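Local coordinates for protein putative pore-forming toxin (PDB 3KOG) that is of unknown function but is probably a pore-forming toxin that acts on membranes, at residues E225-P228 and G229-H232. Sequence-based numbering, arbitrary orientation.
Sequences EQIP and GHGH
With CG swung to the far side from the backbone N (chi1 -179°) and a bend at chi2 (67°), Gln-226 folds its amide into the mouth of the turn, where NE2 meets the carbonyls of Ile-227 and His-232. The turn brings CB of His-230 to 3.6 Å from CB of Ile-227, and the ring, with CG anti to N, is turned so that CD1 of Ile-227 lies over one face, offset toward the rim. The backbone here is a type II beta turn, closed by N of His-230 on O of Ile-227 at 2.9 Å. Gly-229, third in the turn, has a positive phi (94°), the conformation usual for glycine at this position. NE2 of Gln-226 gives one hydrogen bond to O of Ile-227 (3.2 Å) and another, more bent, to O of His-232 (3.0 Å), each from above the carbonyl plane. A water accepts from N of Ile-227 and donates to O of His-232 at 2.8 Å, a second link across the loop. Beyond the turn, the His-230 ring is held by a hydrogen bond between its NE2 and ND1 of His-178, and Ile-227 also packs on Asn-119 and Arg-180. O of Ile-227 takes two donors from opposite faces of its plane, His-230 N and Gln-226 NE2; because the same NE2 also reaches O of His-232, one side-chain amide links the turn's first carbonyl to the backbone just past its end.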
ATOM      1  N   GLU A 225       0.074  -1.314 -25.248  1.00 14.05           N
ATOM      2  CA  GLU A 225       0.267  -0.087 -26.027  1.00 15.16           C
ATOM      3  C   GLU A 225       0.212  -0.328 -27.518  1.00 14.01           C
ATOM      4  O   GLU A 225       0.332  -1.465 -27.982  1.00 13.08           O
ATOM      5  CB  GLU A 225       1.640   0.458 -25.711  1.00 15.67           C
ATOM      6  CG  GLU A 225       1.752   0.883 -24.280  1.00 22.26           C
ATOM      7  CD  GLU A 225       3.148   1.342 -23.939  1.00 29.25           C
ATOM      8  OE1 GLU A 225       4.095   1.001 -24.715  1.00 30.66           O
ATOM      9  OE2 GLU A 225       3.257   2.043 -22.893  1.00 35.51           O
ATOM     10  N   GLN A 226       0.094   0.767 -28.273  1.00 13.32           N
ATOM     11  CA  GLN A 226       0.099   0.682 -29.711  1.00 13.12           C
ATOM     12  C   GLN A 226       1.427   0.136 -30.204  1.00 11.78           C
ATOM     13  O   GLN A 226       2.486   0.609 -29.786  1.00 11.43           O
ATOM     14  CB  GLN A 226      -0.144   2.061 -30.333  1.00 13.05           C
ATOM     15  CG  GLN A 226      -0.176   2.068 -31.849  1.00 16.30           C
ATOM     16  CD  GLN A 226      -1.363   1.324 -32.434  1.00 16.90           C
ATOM     17  OE1 GLN A 226      -2.509   1.477 -31.965  1.00 15.96           O
ATOM     18  NE2 GLN A 226      -1.105   0.550 -33.482  1.00 16.40           N
ATOM     19  N   ILE A 227       1.351  -0.853 -31.099  1.00 11.43           N
ATOM     20  CA  ILE A 227       2.514  -1.319 -31.869  1.00 11.51           C
ATOM     21  C   ILE A 227       2.735  -0.349 -33.030  1.00 12.28           C
ATOM     22  O   ILE A 227       1.904  -0.280 -33.971  1.00 12.93           O
ATOM     23  CB  ILE A 227       2.327  -2.719 -32.444  1.00 11.51           C
ATOM     24  CG1 ILE A 227       2.101  -3.751 -31.339  1.00 12.39           C
ATOM     25  CG2 ILE A 227       3.549  -3.114 -33.299  1.00 11.41           C
ATOM     26  CD1 ILE A 227       1.817  -5.124 -31.878  1.00 12.70           C
ATOM     27  N   PRO A 228       3.835   0.414 -32.984  1.00 12.54           N
ATOM     28  CA  PRO A 228       3.941   1.494 -33.981  1.00 13.15           C
ATOM     29  C   PRO A 228       3.970   0.929 -35.380  1.00 13.56           C
ATOM     30  O   PRO A 228       4.702  -0.002 -35.652  1.00 12.87           O
ATOM     31  CB  PRO A 228       5.238   2.214 -33.587  1.00 13.31           C
ATOM     32  CG  PRO A 228       5.410   1.870 -32.111  1.00 12.74           C
ATOM     33  CD  PRO A 228       4.974   0.435 -32.051  1.00 12.56           C
ATOM     34  N   GLY A 229       3.079   1.435 -36.229  1.00 15.22           N
ATOM     35  CA  GLY A 229       2.938   0.975 -37.603  1.00 15.74           C
ATOM     36  C   GLY A 229       1.891  -0.100 -37.833  1.00 16.88           C
ATOM     37  O   GLY A 229       1.474  -0.271 -38.964  1.00 17.92           O
ATOM     38  N   HIS A 230       1.474  -0.819 -36.784  1.00 17.43           N
ATOM     39  CA  HIS A 230       0.405  -1.858 -36.837  1.00 17.94           C
ATOM     40  C   HIS A 230      -0.958  -1.196 -37.083  1.00 17.98           C
ATOM     41  O   HIS A 230      -1.183  -0.058 -36.657  1.00 16.28           O
ATOM     42  CB  HIS A 230       0.383  -2.635 -35.506  1.00 19.44           C
ATOM     43  CG  HIS A 230      -0.353  -3.948 -35.542  1.00 21.45           C
ATOM     44  ND1 HIS A 230       0.011  -4.987 -36.375  1.00 22.15           N
ATOM     45  CD2 HIS A 230      -1.381  -4.417 -34.791  1.00 21.96           C
ATOM     46  CE1 HIS A 230      -0.783  -6.023 -36.165  1.00 23.51           C
ATOM     47  NE2 HIS A 230      -1.624  -5.712 -35.194  1.00 24.27           N
ATOM     48  N   GLY A 231      -1.859  -1.908 -37.776  1.00 17.79           N
ATOM     49  CA  GLY A 231      -3.117  -1.333 -38.261  1.00 17.76           C
ATOM     50  C   GLY A 231      -4.290  -1.401 -37.282  1.00 18.10           C
ATOM     51  O   GLY A 231      -5.392  -0.965 -37.625  1.00 17.60           O
ATOM     52  N   HIS A 232      -4.051  -1.945 -36.081  1.00 17.48           N
ATOM     53  CA  HIS A 232      -5.055  -2.009 -35.019  1.00 17.90           C
ATOM     54  C   HIS A 232      -4.477  -1.460 -33.735  1.00 17.19           C
ATOM     55  O   HIS A 232      -3.271  -1.533 -33.525  1.00 16.01           O
ATOM     56  CB  HIS A 232      -5.485  -3.455 -34.746  1.00 18.50           C
ATOM     57  CG  HIS A 232      -6.334  -4.037 -35.822  1.00 22.22           C
ATOM     58  ND1 HIS A 232      -7.604  -3.572 -36.093  1.00 24.84           N
ATOM     59  CD2 HIS A 232      -6.081  -5.018 -36.723  1.00 23.46           C
ATOM     60  CE1 HIS A 232      -8.090  -4.240 -37.130  1.00 26.85           C
ATOM     61  NE2 HIS A 232      -7.188  -5.127 -37.524  1.00 24.12           N
TER
HETATM   62  O   HOH W   1      -1.316  -1.951 -31.601  1.00  8.83           O